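Local coordinates for nucleoporin NUP82 (Saccharomyces cerevisiae, PDB 3PBP), which is a structural component of the nuclear pore complex, its N-terminal domain, described here, carrying the region that interacts with NUP116, at residues D85-V90 with I111-I116; S140-L145 with T152-L157; P289-L294 with I351-L356; M387-T392 with F410-E415. The protein carries 1 engineered substitution. All coordinates share one frame; numbering follows the deposited sequence.

In the fold
The four contacts form two groups on opposite sides of the N-terminal domain, a beta-propeller built largely from antiparallel sheets. Contacts 1 and 2 each join two strands within a four-stranded sheet, and their centres lie about 10 Å apart. Their sheets pack directly together: Ile-111 meets Ile-156, and the ring of Tyr-114 meets that of Phe-154. Contacts 3 and 4 are surface contacts with centres about 16 Å apart, and Leu-356 touches Leu-414 between them. The two groups are well separated, with about 34 Å between the centres of contacts 2 and 3. Contacts 1 to 3 fall within the region that interacts with NUP116, which ends inside the gap between the segments of contact 4.

Contact 1: residues D85-V90 with I111-I116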
loop_
_atom_site.group_PDB
_atom_site.type_symbol
_atom_site.label_atom_id
_atom_site.label_comp_id
_atom_site.label_asym_id
_atom_site.label_seq_id
_atom_site.Cartn_x
_atom_site.Cartn_y
_atom_site.Cartn_z
ATOM N N ASP A 85 5.668 -14.930 10.509
ATOM C CA ASP A 85 4.314 -14.462 10.782
ATOM C C ASP A 85 4.134 -13.985 12.223
ATOM O O ASP A 85 3.110 -13.384 12.565
ATOM C CB ASP A 85 3.324 -15.582 10.485
ATOM C CG ASP A 85 3.571 -16.815 11.334
ATOM O OD1 ASP A 85 4.722 -17.320 11.354
ATOM O OD2 ASP A 85 2.609 -17.283 11.984
ATOM N N ASN A 86 5.143 -14.212 13.057
ATOM C CA ASN A 86 5.003 -13.854 14.445
ATOM C C ASN A 86 5.949 -12.807 14.989
ATOM O O ASN A 86 5.562 -12.007 15.835
ATOM C CB ASN A 86 5.097 -15.140 15.278
ATOM C CG ASN A 86 4.999 -14.879 16.776
ATOM O OD1 ASN A 86 5.981 -14.476 17.417
ATOM N ND2 ASN A 86 3.810 -15.093 17.339
ATOM N N GLU A 87 7.190 -12.804 14.522
ATOM C CA GLU A 87 8.142 -11.837 15.037
ATOM C C GLU A 87 9.032 -11.182 13.981
ATOM O O GLU A 87 9.132 -11.655 12.846
ATOM C CB GLU A 87 8.995 -12.506 16.118
ATOM C CG GLU A 87 9.816 -13.691 15.630
ATOM C CD GLU A 87 10.439 -14.474 16.783
ATOM O OE1 GLU A 87 10.715 -13.850 17.840
ATOM O OE2 GLU A 87 10.659 -15.704 16.629
ATOM N N ILE A 88 9.674 -10.087 14.384
ATOM C CA ILE A 88 10.560 -9.313 13.520
ATOM C C ILE A 88 11.897 -9.013 14.215
ATOM O O ILE A 88 11.924 -8.594 15.381
ATOM C CB ILE A 88 9.918 -7.937 13.154
ATOM C CG1 ILE A 88 8.580 -8.140 12.437
ATOM C CG2 ILE A 88 10.875 -7.122 12.283
ATOM C CD1 ILE A 88 7.790 -6.845 12.215
ATOM N N PHE A 89 12.998 -9.223 13.499
ATOM C CA PHE A 89 14.321 -8.912 14.033
ATOM C C PHE A 89 15.002 -7.925 13.094
ATOM O O PHE A 89 14.838 -8.010 11.878
ATOM C CB PHE A 89 15.228 -10.142 14.098
ATOM C CG PHE A 89 14.815 -11.161 15.107
ATOM C CD1 PHE A 89 13.838 -12.119 14.799
ATOM C CD2 PHE A 89 15.423 -11.197 16.357
ATOM C CE1 PHE A 89 13.476 -13.101 15.721
ATOM C CE2 PHE A 89 15.069 -12.173 17.282
ATOM C CZ PHE A 89 14.093 -13.128 16.963
ATOM N N VAL A 90 15.768 -6.993 13.648
ATOM C CA VAL A 90 16.502 -6.062 12.815
ATOM C C VAL A 90 17.954 -6.061 13.286
ATOM O O VAL A 90 18.254 -5.724 14.437
ATOM C CB VAL A 90 15.915 -4.651 12.875
ATOM C CG1 VAL A 90 16.805 -3.686 12.104
ATOM C CG2 VAL A 90 14.527 -4.658 12.269
ATOM N N ILE A 111 19.524 -4.716 16.866
ATOM C CA ILE A 111 18.918 -3.411 17.013
ATOM C C ILE A 111 17.448 -3.307 17.403
ATOM O O ILE A 111 17.059 -2.359 18.109
ATOM C CB ILE A 111 19.166 -2.619 15.732
ATOM C CG1 ILE A 111 20.675 -2.490 15.537
ATOM C CG2 ILE A 111 18.496 -1.263 15.795
ATOM C CD1 ILE A 111 21.065 -1.725 14.301
ATOM N N PHE A 112 16.625 -4.262 16.973
ATOM C CA PHE A 112 15.197 -4.186 17.284
ATOM C C PHE A 112 14.512 -5.539 17.216
ATOM O O PHE A 112 14.886 -6.397 16.403
ATOM C CB PHE A 112 14.529 -3.225 16.295
ATOM C CG PHE A 112 13.025 -3.200 16.367
ATOM C CD1 PHE A 112 12.369 -2.319 17.224
ATOM C CD2 PHE A 112 12.265 -4.030 15.544
ATOM C CE1 PHE A 112 10.988 -2.254 17.261
ATOM C CE2 PHE A 112 10.883 -3.976 15.574
ATOM C CZ PHE A 112 10.240 -3.081 16.440
ATOM N N HIS A 113 13.505 -5.723 18.068
ATOM C CA HIS A 113 12.757 -6.969 18.067
ATOM C C HIS A 113 11.288 -6.702 18.333
ATOM O O HIS A 113 10.936 -5.761 19.047
ATOM C CB HIS A 113 13.275 -7.939 19.119
ATOM C CG HIS A 113 12.485 -9.208 19.188
ATOM N ND1 HIS A 113 12.722 -10.280 18.352
ATOM C CD2 HIS A 113 11.422 -9.555 19.955
ATOM C CE1 HIS A 113 11.838 -11.232 18.602
ATOM N NE2 HIS A 113 11.038 -10.816 19.569
ATOM N N TYR A 114 10.430 -7.535 17.756
ATOM C CA TYR A 114 8.993 -7.378 17.942
ATOM C C TYR A 114 8.266 -8.696 17.699
ATOM O O TYR A 114 8.602 -9.444 16.763
ATOM C CB TYR A 114 8.441 -6.330 16.979
ATOM C CG TYR A 114 6.936 -6.260 16.970
ATOM C CD1 TYR A 114 6.243 -5.541 17.940
ATOM C CD2 TYR A 114 6.199 -6.963 16.016
ATOM C CE1 TYR A 114 4.853 -5.527 17.962
ATOM C CE2 TYR A 114 4.807 -6.962 16.033
ATOM C CZ TYR A 114 4.140 -6.244 17.006
ATOM O OH TYR A 114 2.762 -6.267 17.019
ATOM N N SER A 115 7.282 -8.973 18.558
ATOM C CA SER A 115 6.450 -10.171 18.459
ATOM C C SER A 115 5.016 -9.702 18.604
ATOM O O SER A 115 4.735 -8.756 19.339
ATOM C CB SER A 115 6.785 -11.177 19.568
ATOM O OG SER A 115 6.019 -12.371 19.438
ATOM N N ILE A 116 4.104 -10.348 17.893
ATOM C CA ILE A 116 2.714 -9.941 17.970
ATOM C C ILE A 116 2.157 -10.270 19.351
ATOM O O ILE A 116 1.173 -9.671 19.802
ATOM C CB ILE A 116 1.874 -10.621 16.870
ATOM C CG1 ILE A 116 1.997 -12.134 16.974
ATOM C CG2 ILE A 116 2.354 -10.169 15.507
ATOM C CD1 ILE A 116 1.225 -12.866 15.909
#
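His-113 and Phe-89 meet because His-113 sets CG anti to its backbone N (chi1 177°), whereas Phe-89 carries CG beside the N (chi1 -69°). The two side chains then run side by side, and the imidazole turns its edge onto the phenyl face in a T-shaped stack, planes at 65°, centroids 4.5 Å apart. ND1 stands over the phenyl near its rim, and Glu-87 OE1 lies at the imidazole edge beside CE1. A serine in place of Phe-89 would probably leave the histidine edge without a face to rest on and its ring free to turn. On the other face of the sheet from Phe-89 and His-113, Val-90 CB packs 4.0 Å from Phe-112 CB. The backbones pair antiparallel, Ile-88 N giving to Tyr-114 O at 2.7 Å. At one end Val-90 O receives Ile-111 N (2.9 Å) and, weakly, Phe-112 N, a classic beta bulge; at the other Ile-116 N reaches Asn-86 O at 3.0 Å. Asn-86 ND2 turns to Asp-117. Strand 110-115 is outermost in its four-stranded sheet; strand 87-92 lies between it and strand 79-83, where Ile-88 touches Cys-81. Ile-88 and Phe-112 also reach Ile-142 of strand 141-146, in the next sheet.

Contact 2: residues S140-L145 with T152-L157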
loop_
_atom_site.group_PDB
_atom_site.type_symbol
_atom_site.label_atom_id
_atom_site.label_comp_id
_atom_site.label_asym_id
_atom_site.label_seq_id
_atom_site.Cartn_x
_atom_site.Cartn_y
_atom_site.Cartn_z
ATOM N N SER A 140 15.794 3.787 9.968
ATOM C CA SER A 140 15.122 3.549 11.246
ATOM C C SER A 140 13.636 3.253 11.245
ATOM O O SER A 140 13.030 3.190 12.317
ATOM C CB SER A 140 15.359 4.737 12.178
ATOM O OG SER A 140 14.857 5.925 11.591
ATOM N N CYS A 141 13.036 3.056 10.080
ATOM C CA CYS A 141 11.608 2.797 10.056
ATOM C C CYS A 141 11.172 1.556 9.269
ATOM O O CYS A 141 11.513 1.408 8.098
ATOM C CB CYS A 141 10.900 4.034 9.515
ATOM S SG CYS A 141 9.125 3.852 9.319
ATOM N N ILE A 142 10.434 0.652 9.914
ATOM C CA ILE A 142 9.951 -0.528 9.206
ATOM C C ILE A 142 8.430 -0.496 9.121
ATOM O O ILE A 142 7.730 -0.144 10.077
ATOM C CB ILE A 142 10.400 -1.874 9.857
ATOM C CG1 ILE A 142 9.835 -2.007 11.272
ATOM C CG2 ILE A 142 11.915 -1.981 9.834
ATOM C CD1 ILE A 142 10.050 -3.386 11.859
ATOM N N VAL A 143 7.925 -0.853 7.950
ATOM C CA VAL A 143 6.497 -0.845 7.707
ATOM C C VAL A 143 6.003 -2.277 7.778
ATOM O O VAL A 143 6.521 -3.154 7.083
ATOM C CB VAL A 143 6.213 -0.238 6.327
ATOM C CG1 VAL A 143 4.718 -0.106 6.090
ATOM C CG2 VAL A 143 6.899 1.097 6.231
ATOM N N VAL A 144 5.004 -2.520 8.619
ATOM C CA VAL A 144 4.490 -3.871 8.788
ATOM C C VAL A 144 3.020 -4.030 8.418
ATOM O O VAL A 144 2.156 -3.344 8.968
ATOM C CB VAL A 144 4.708 -4.347 10.262
ATOM C CG1 VAL A 144 4.198 -5.768 10.443
ATOM C CG2 VAL A 144 6.193 -4.263 10.620
ATOM N N LEU A 145 2.748 -4.932 7.480
ATOM C CA LEU A 145 1.379 -5.223 7.061
ATOM C C LEU A 145 0.952 -6.544 7.716
ATOM O O LEU A 145 1.657 -7.557 7.600
ATOM C CB LEU A 145 1.295 -5.368 5.538
ATOM C CG LEU A 145 -0.030 -5.942 5.037
ATOM C CD1 LEU A 145 -1.103 -4.869 5.152
ATOM C CD2 LEU A 145 0.101 -6.417 3.602
ATOM N N THR A 152 1.484 -0.943 10.024
ATOM C CA THR A 152 2.151 -0.293 11.151
ATOM C C THR A 152 3.594 0.159 10.899
ATOM O O THR A 152 4.371 -0.517 10.209
ATOM C CB THR A 152 2.160 -1.253 12.375
ATOM O OG1 THR A 152 0.867 -1.858 12.508
ATOM C CG2 THR A 152 2.513 -0.504 13.654
HETATM N N MSE A 153 3.953 1.299 11.476
HETATM C CA MSE A 153 5.305 1.806 11.333
HETATM C C MSE A 153 6.005 1.799 12.682
HETATM O O MSE A 153 5.550 2.420 13.637
HETATM C CB MSE A 153 5.307 3.227 10.781
HETATM C CG MSE A 153 5.086 3.344 9.292
HETATM SE SE MSE A 153 5.295 5.199 8.721
HETATM C CE MSE A 153 3.475 5.831 8.882
ATOM N N PHE A 154 7.118 1.087 12.751
ATOM C CA PHE A 154 7.898 0.991 13.978
ATOM C C PHE A 154 9.179 1.810 13.834
ATOM O O PHE A 154 9.826 1.794 12.780
ATOM C CB PHE A 154 8.297 -0.466 14.258
ATOM C CG PHE A 154 7.155 -1.359 14.652
ATOM C CD1 PHE A 154 6.610 -1.297 15.930
ATOM C CD2 PHE A 154 6.653 -2.301 13.759
ATOM C CE1 PHE A 154 5.594 -2.160 16.312
ATOM C CE2 PHE A 154 5.632 -3.173 14.135
ATOM C CZ PHE A 154 5.102 -3.104 15.412
ATOM N N ASP A 155 9.546 2.527 14.891
ATOM C CA ASP A 155 10.778 3.275 14.865
ATOM C C ASP A 155 11.834 2.402 15.537
ATOM O O ASP A 155 11.926 2.335 16.762
ATOM C CB ASP A 155 10.654 4.583 15.622
ATOM C CG ASP A 155 11.878 5.474 15.426
ATOM O OD1 ASP A 155 13.009 4.939 15.392
ATOM O OD2 ASP A 155 11.711 6.709 15.308
ATOM N N ILE A 156 12.612 1.718 14.708
ATOM C CA ILE A 156 13.687 0.832 15.136
ATOM C C ILE A 156 14.649 1.418 16.182
ATOM O O ILE A 156 15.157 0.691 17.037
ATOM C CB ILE A 156 14.508 0.409 13.902
ATOM C CG1 ILE A 156 13.765 -0.673 13.135
ATOM C CG2 ILE A 156 15.880 -0.044 14.303
ATOM C CD1 ILE A 156 14.545 -1.149 11.936
ATOM N N LEU A 157 14.894 2.723 16.118
ATOM C CA LEU A 157 15.835 3.371 17.028
ATOM C C LEU A 157 15.249 4.221 18.152
ATOM O O LEU A 157 15.960 5.055 18.709
ATOM C CB LEU A 157 16.788 4.262 16.226
ATOM C CG LEU A 157 17.464 3.658 15.004
ATOM C CD1 LEU A 157 18.332 4.704 14.349
ATOM C CD2 LEU A 157 18.289 2.464 15.416
#
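Ile-142 and Phe-154 form the apolar centre. Ile-142 places CG1 between its backbone N and carbonyl carbon (chi1 62°), which sets CG1 3.7 Å from Phe-154 CB and turns the other branch, CG2, toward Ile-156, whose CD1 it meets at 3.5 Å; these two isoleucine side chains cross at about a right angle. Val-144 comes to the phenyl at its edge, CG2 lying near the ring plane 3.7 Å from Phe-154 CE2. One face of the same ring is covered near the rim by the methyl group of Thr-152, so the benzyl group is hemmed in on a face as well as at an edge. Ile-142 and Ile-156 both continue onto Phe-132 of strand 127-132. On the reverse side of the sheet, Cys-141 SG lies 4.1 Å from CG of the selenomethionine Met-153, and this residue and Val-143 both reach Phe-211. The two segments belong to a beta hairpin, the middle pair of strands in a four-stranded antiparallel propeller blade, with strands 127-132 and 164-166 outside them. Between the strands the backbone bonds are fairly straight: Phe-154 N gives to Ile-142 O at 3.0 Å, with an angle of 167° at the hydrogen, and Val-144 exchanges a reciprocal pair with Thr-152. Toward the edge, Ser-140 O accepts a more bent bond from Ile-156 N at 2.8 Å, and Ser-140 CB rests against Leu-157 CD1. There the chain bends in an Asx turn, Asp-155 OD1 accepting from Leu-157 N at 3.0 Å. Asp-155 OD2 bonds to Ser-214 OG, while Ser-140 OG is held by the carbonyl of Tyr-137.

Contact 3: residues P289-L294 with I351-L356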
loop_
_atom_site.group_PDB
_atom_site.type_symbol
_atom_site.label_atom_id
_atom_site.label_comp_id
_atom_site.label_asym_id
_atom_site.label_seq_id
_atom_site.Cartn_x
_atom_site.Cartn_y
_atom_site.Cartn_z
ATOM N N PRO A 289 -7.226 2.733 -19.588
ATOM C CA PRO A 289 -8.440 1.923 -19.729
ATOM C C PRO A 289 -8.225 0.499 -19.210
ATOM O O PRO A 289 -7.330 -0.199 -19.675
ATOM C CB PRO A 289 -8.678 1.952 -21.229
ATOM C CG PRO A 289 -7.265 1.863 -21.767
ATOM C CD PRO A 289 -6.506 2.829 -20.878
ATOM N N PHE A 290 -9.050 0.065 -18.265
ATOM C CA PHE A 290 -8.913 -1.276 -17.709
ATOM C C PHE A 290 -9.311 -2.390 -18.675
ATOM O O PHE A 290 -10.422 -2.393 -19.204
ATOM C CB PHE A 290 -9.742 -1.415 -16.441
ATOM C CG PHE A 290 -9.456 -2.674 -15.693
ATOM C CD1 PHE A 290 -8.199 -2.886 -15.126
ATOM C CD2 PHE A 290 -10.412 -3.673 -15.594
ATOM C CE1 PHE A 290 -7.893 -4.082 -14.472
ATOM C CE2 PHE A 290 -10.118 -4.873 -14.941
ATOM C CZ PHE A 290 -8.850 -5.077 -14.379
ATOM N N PRO A 291 -8.409 -3.366 -18.900
ATOM C CA PRO A 291 -8.619 -4.514 -19.797
ATOM C C PRO A 291 -9.809 -5.356 -19.361
ATOM O O PRO A 291 -9.857 -5.820 -18.220
ATOM C CB PRO A 291 -7.312 -5.301 -19.672
ATOM C CG PRO A 291 -6.309 -4.257 -19.294
ATOM C CD PRO A 291 -7.071 -3.433 -18.289
ATOM N N GLY A 292 -10.755 -5.565 -20.268
ATOM C CA GLY A 292 -11.929 -6.349 -19.931
ATOM C C GLY A 292 -11.680 -7.758 -19.410
ATOM O O GLY A 292 -12.343 -8.189 -18.472
ATOM N N GLU A 293 -10.729 -8.473 -20.003
ATOM C CA GLU A 293 -10.449 -9.844 -19.587
ATOM C C GLU A 293 -10.201 -9.955 -18.102
ATOM O O GLU A 293 -10.746 -10.828 -17.427
ATOM C CB GLU A 293 -9.207 -10.407 -20.283
ATOM C CG GLU A 293 -9.166 -10.313 -21.794
ATOM C CD GLU A 293 -8.067 -11.202 -22.387
ATOM O OE1 GLU A 293 -6.895 -11.088 -21.956
ATOM O OE2 GLU A 293 -8.374 -12.020 -23.284
ATOM N N LEU A 294 -9.354 -9.060 -17.609
ATOM C CA LEU A 294 -8.939 -9.045 -16.210
ATOM C C LEU A 294 -10.033 -8.981 -15.147
ATOM O O LEU A 294 -9.769 -9.236 -13.970
ATOM C CB LEU A 294 -7.915 -7.920 -16.006
ATOM C CG LEU A 294 -6.676 -8.123 -16.893
ATOM C CD1 LEU A 294 -5.823 -6.864 -16.909
ATOM C CD2 LEU A 294 -5.876 -9.321 -16.401
ATOM N N ILE A 351 -0.476 1.808 -20.056
ATOM C CA ILE A 351 0.447 2.043 -21.165
ATOM C C ILE A 351 0.626 0.773 -21.985
ATOM O O ILE A 351 0.727 0.823 -23.203
ATOM C CB ILE A 351 1.826 2.494 -20.662
ATOM C CG1 ILE A 351 1.739 3.918 -20.107
ATOM C CG2 ILE A 351 2.827 2.439 -21.790
ATOM C CD1 ILE A 351 3.043 4.437 -19.526
ATOM N N GLU A 352 0.667 -0.365 -21.305
ATOM C CA GLU A 352 0.828 -1.648 -21.972
ATOM C C GLU A 352 0.426 -2.840 -21.091
ATOM O O GLU A 352 0.389 -2.753 -19.860
ATOM C CB GLU A 352 2.284 -1.827 -22.427
ATOM C CG GLU A 352 2.715 -3.294 -22.501
ATOM C CD GLU A 352 4.136 -3.488 -22.967
ATOM O OE1 GLU A 352 5.033 -2.800 -22.429
ATOM O OE2 GLU A 352 4.347 -4.339 -23.864
ATOM N N ARG A 353 0.111 -3.951 -21.744
ATOM C CA ARG A 353 -0.224 -5.174 -21.048
ATOM C C ARG A 353 0.718 -6.278 -21.569
ATOM O O ARG A 353 0.963 -6.390 -22.775
ATOM C CB ARG A 353 -1.676 -5.558 -21.294
ATOM C CG ARG A 353 -2.098 -6.751 -20.465
ATOM C CD ARG A 353 -3.466 -7.226 -20.822
ATOM N NE ARG A 353 -3.823 -8.376 -20.009
ATOM C CZ ARG A 353 -4.909 -9.113 -20.210
ATOM N NH1 ARG A 353 -5.735 -8.810 -21.205
ATOM N NH2 ARG A 353 -5.170 -10.147 -19.420
ATOM N N VAL A 354 1.259 -7.076 -20.652
ATOM C CA VAL A 354 2.176 -8.146 -21.014
ATOM C C VAL A 354 1.650 -9.480 -20.503
ATOM O O VAL A 354 1.544 -9.685 -19.292
ATOM C CB VAL A 354 3.580 -7.894 -20.407
ATOM C CG1 VAL A 354 4.516 -9.042 -20.742
ATOM C CG2 VAL A 354 4.141 -6.581 -20.928
ATOM N N LYS A 355 1.300 -10.379 -21.424
ATOM C CA LYS A 355 0.811 -11.701 -21.037
ATOM C C LYS A 355 1.980 -12.675 -21.104
ATOM O O LYS A 355 2.523 -12.931 -22.179
ATOM C CB LYS A 355 -0.302 -12.173 -21.974
ATOM C CG LYS A 355 -1.506 -11.253 -22.031
ATOM C CD LYS A 355 -2.593 -11.813 -22.944
ATOM C CE LYS A 355 -3.726 -10.811 -23.126
ATOM N NZ LYS A 355 -4.785 -11.300 -24.049
ATOM N N LEU A 356 2.370 -13.203 -19.948
ATOM C CA LEU A 356 3.487 -14.142 -19.870
ATOM C C LEU A 356 2.965 -15.572 -19.835
ATOM O O LEU A 356 3.741 -16.529 -19.890
ATOM C CB LEU A 356 4.328 -13.858 -18.619
ATOM C CG LEU A 356 4.842 -12.422 -18.458
ATOM C CD1 LEU A 356 5.507 -12.263 -17.105
ATOM C CD2 LEU A 356 5.807 -12.088 -19.592
#
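Arg-353 is the hub of this contact, reaching across to Glu-293 and Leu-294 with its guanidinium enclosed on both faces. Its CG stands anti to the backbone N (chi1 -174°) and the chain is extended as far as NE, which carries the flat group out to the 289-294 loop. Leu-294 comes from the opposite direction and lays its branch point over one face, CG lying 3.6 Å from Arg-353 NH2. Lys-355 CE covers the other face, offset toward the rim, and Pro-291 CB approaches NH1 at 4.1 Å. This close-packed part also has its polar atoms engaged: NE bonds to Ser-323 OG, and NH2 forms a salt bridge with Asp-321.

The outer side is looser and rests on a salt-bridge network of Glu-293, Arg-353 and Lys-355. Glu-293 and Lys-355 are both exposed and meet at about a right angle. A single carboxylate oxygen does the work: Glu-293 OE1 takes Arg-353 NH1 at 2.7 Å on its anti side and Lys-355 NZ at 3.0 Å on its syn side, both from the same face of the carboxylate. The bond from Arg-353 NH2 to this oxygen is weak. Carboxylate and guanidinium planes stand 84° apart, so the usual coplanar, two-pronged pairing is absent. Two cations sharing one oxygen would probably keep the glutamate ionised.

The loop follows strand 286-288, the parallel neighbour of strand 347-355, and its Phe-290 packs on Lys-98 of the NUP116 chain. Leu-294 continues inward onto Phe-319 of strand 313-319 and Ile-325 of strand 323-329, which pairs with strand 347-355 on the side away from strand 286-288.

Contact 4: residues M387-T392 with F410-E415; sequences MSWAST and FESKLE
Trp-389 presents its indole face to Phe-410, which comes in edge-on: the planes stand at 81°, and the phenyl centroid is 5.5 Å from that of the five-membered ring, an offset T-shaped stack. Phe-410 CD1 touches Trp-389 CB at 3.4 Å, while Phe-410 CA sits over the five-membered ring, 4.2 Å from its centroid, as a CH-pi contact. With CG set between the backbone N and the carbonyl carbon (chi1 49°), the indole turns its face to the incoming chain at Phe-410. Helix 387-399 is an insertion between the last two strands of a four-stranded antiparallel propeller blade, 380-385 and 413-419, and the indole packs it against the chain re-entering the blade. At the indole edge, NE1 gives a weak hydrogen bond to Ser-412 OG (3.3 Å), whose stronger partner is Glu-352 of strand 347-355. With an alanine in place of Trp-389, Phe-410 would probably lose the face its CA and ring edge rest on, and Ser-412 its weak indole donor. Farther out, the extended Lys-413 chain passes Ser-388, bringing CE beside OG. Trp-389 also packs on Ile-351 and Leu-326 of the adjoining sheet, and the Phe-410 ring meets an aromatic side chain of another protein chain.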
loop_
_atom_site.group_PDB
_atom_site.type_symbol
_atom_site.label_atom_id
_atom_site.label_comp_id
_atom_site.label_asym_id
_atom_site.label_seq_id
_atom_site.Cartn_x
_atom_site.Cartn_y
_atom_site.Cartn_z
HETATM N N MSE A 387 12.560 0.062 -21.506
HETATM C CA MSE A 387 13.314 1.291 -21.732
HETATM C C MSE A 387 13.236 1.702 -23.199
HETATM O O MSE A 387 13.690 2.785 -23.576
HETATM C CB MSE A 387 14.777 1.112 -21.317
HETATM C CG MSE A 387 15.009 1.281 -19.825
HETATM SE SE MSE A 387 14.421 3.036 -19.161
HETATM C CE MSE A 387 16.038 4.064 -19.496
ATOM N N SER A 388 12.663 0.819 -24.018
ATOM C CA SER A 388 12.489 1.055 -25.450
ATOM C C SER A 388 11.645 2.307 -25.575
ATOM O O SER A 388 11.990 3.236 -26.306
ATOM C CB SER A 388 11.744 -0.117 -26.101
ATOM O OG SER A 388 12.138 -1.363 -25.534
ATOM N N TRP A 389 10.539 2.327 -24.835
ATOM C CA TRP A 389 9.622 3.458 -24.848
ATOM C C TRP A 389 9.740 4.368 -23.637
ATOM O O TRP A 389 9.554 5.579 -23.747
ATOM C CB TRP A 389 8.175 2.970 -24.966
ATOM C CG TRP A 389 7.794 1.877 -24.013
ATOM C CD1 TRP A 389 7.842 0.536 -24.247
ATOM C CD2 TRP A 389 7.231 2.035 -22.700
ATOM N NE1 TRP A 389 7.336 -0.155 -23.170
ATOM C CE2 TRP A 389 6.955 0.740 -22.206
ATOM C CE3 TRP A 389 6.931 3.144 -21.893
ATOM C CZ2 TRP A 389 6.391 0.526 -20.941
ATOM C CZ3 TRP A 389 6.370 2.927 -20.638
ATOM C CH2 TRP A 389 6.108 1.629 -20.177
ATOM N N ALA A 390 10.053 3.787 -22.485
ATOM C CA ALA A 390 10.165 4.558 -21.250
ATOM C C ALA A 390 11.157 5.707 -21.328
ATOM O O ALA A 390 10.911 6.776 -20.780
ATOM C CB ALA A 390 10.530 3.646 -20.103
ATOM N N SER A 391 12.279 5.484 -22.007
ATOM C CA SER A 391 13.306 6.509 -22.138
ATOM C C SER A 391 12.786 7.724 -22.893
ATOM O O SER A 391 13.139 8.858 -22.582
ATOM C CB SER A 391 14.534 5.935 -22.843
ATOM O OG SER A 391 14.182 5.368 -24.088
ATOM N N THR A 392 11.940 7.482 -23.885
ATOM C CA THR A 392 11.360 8.559 -24.675
ATOM C C THR A 392 10.274 9.252 -23.866
ATOM O O THR A 392 10.116 10.478 -23.926
ATOM C CB THR A 392 10.719 8.020 -25.949
ATOM O OG1 THR A 392 11.685 7.253 -26.677
ATOM C CG2 THR A 392 10.212 9.160 -26.806
ATOM N N PHE A 410 4.628 0.853 -27.880
ATOM C CA PHE A 410 4.842 0.557 -26.481
ATOM C C PHE A 410 4.857 -0.938 -26.221
ATOM O O PHE A 410 3.937 -1.497 -25.636
ATOM C CB PHE A 410 3.778 1.278 -25.654
ATOM C CG PHE A 410 3.817 2.770 -25.827
ATOM C CD1 PHE A 410 4.872 3.510 -25.311
ATOM C CD2 PHE A 410 2.847 3.427 -26.568
ATOM C CE1 PHE A 410 4.968 4.876 -25.532
ATOM C CE2 PHE A 410 2.932 4.793 -26.796
ATOM C CZ PHE A 410 3.997 5.518 -26.276
ATOM N N GLU A 411 5.927 -1.574 -26.686
ATOM C CA GLU A 411 6.137 -3.005 -26.512
ATOM C C GLU A 411 7.427 -3.177 -25.727
ATOM O O GLU A 411 8.454 -2.596 -26.072
ATOM C CB GLU A 411 6.271 -3.692 -27.866
ATOM C CG GLU A 411 5.056 -3.523 -28.760
ATOM C CD GLU A 411 5.200 -4.227 -30.104
ATOM O OE1 GLU A 411 6.018 -3.768 -30.942
ATOM O OE2 GLU A 411 4.493 -5.243 -30.313
ATOM N N SER A 412 7.373 -3.967 -24.666
ATOM C CA SER A 412 8.548 -4.188 -23.842
ATOM C C SER A 412 9.284 -5.426 -24.313
ATOM O O SER A 412 8.667 -6.381 -24.776
ATOM C CB SER A 412 8.143 -4.358 -22.376
ATOM O OG SER A 412 7.471 -3.207 -21.901
ATOM N N LYS A 413 10.609 -5.402 -24.203
ATOM C CA LYS A 413 11.433 -6.535 -24.599
ATOM C C LYS A 413 11.406 -7.564 -23.481
ATOM O O LYS A 413 11.871 -7.306 -22.372
ATOM C CB LYS A 413 12.875 -6.093 -24.835
ATOM C CG LYS A 413 13.030 -4.979 -25.849
ATOM C CD LYS A 413 14.417 -4.360 -25.764
ATOM C CE LYS A 413 14.492 -3.058 -26.548
ATOM N NZ LYS A 413 15.749 -2.314 -26.238
ATOM N N LEU A 414 10.846 -8.727 -23.771
ATOM C CA LEU A 414 10.770 -9.791 -22.788
ATOM C C LEU A 414 12.032 -10.622 -22.975
ATOM O O LEU A 414 12.523 -10.754 -24.093
ATOM C CB LEU A 414 9.526 -10.642 -23.044
ATOM C CG LEU A 414 9.181 -11.668 -21.974
ATOM C CD1 LEU A 414 8.867 -10.934 -20.690
ATOM C CD2 LEU A 414 7.989 -12.501 -22.409
ATOM N N GLU A 415 12.572 -11.169 -21.893
ATOM C CA GLU A 415 13.779 -11.979 -22.013
ATOM C C GLU A 415 13.965 -12.968 -20.879
ATOM O O GLU A 415 13.915 -12.599 -19.707
ATOM C CB GLU A 415 15.012 -11.089 -22.104
ATOM C CG GLU A 415 16.273 -11.869 -22.414
ATOM C CD GLU A 415 17.446 -10.969 -22.726
ATOM O OE1 GLU A 415 17.947 -10.291 -21.795
ATOM O OE2 GLU A 415 17.857 -10.934 -23.908
#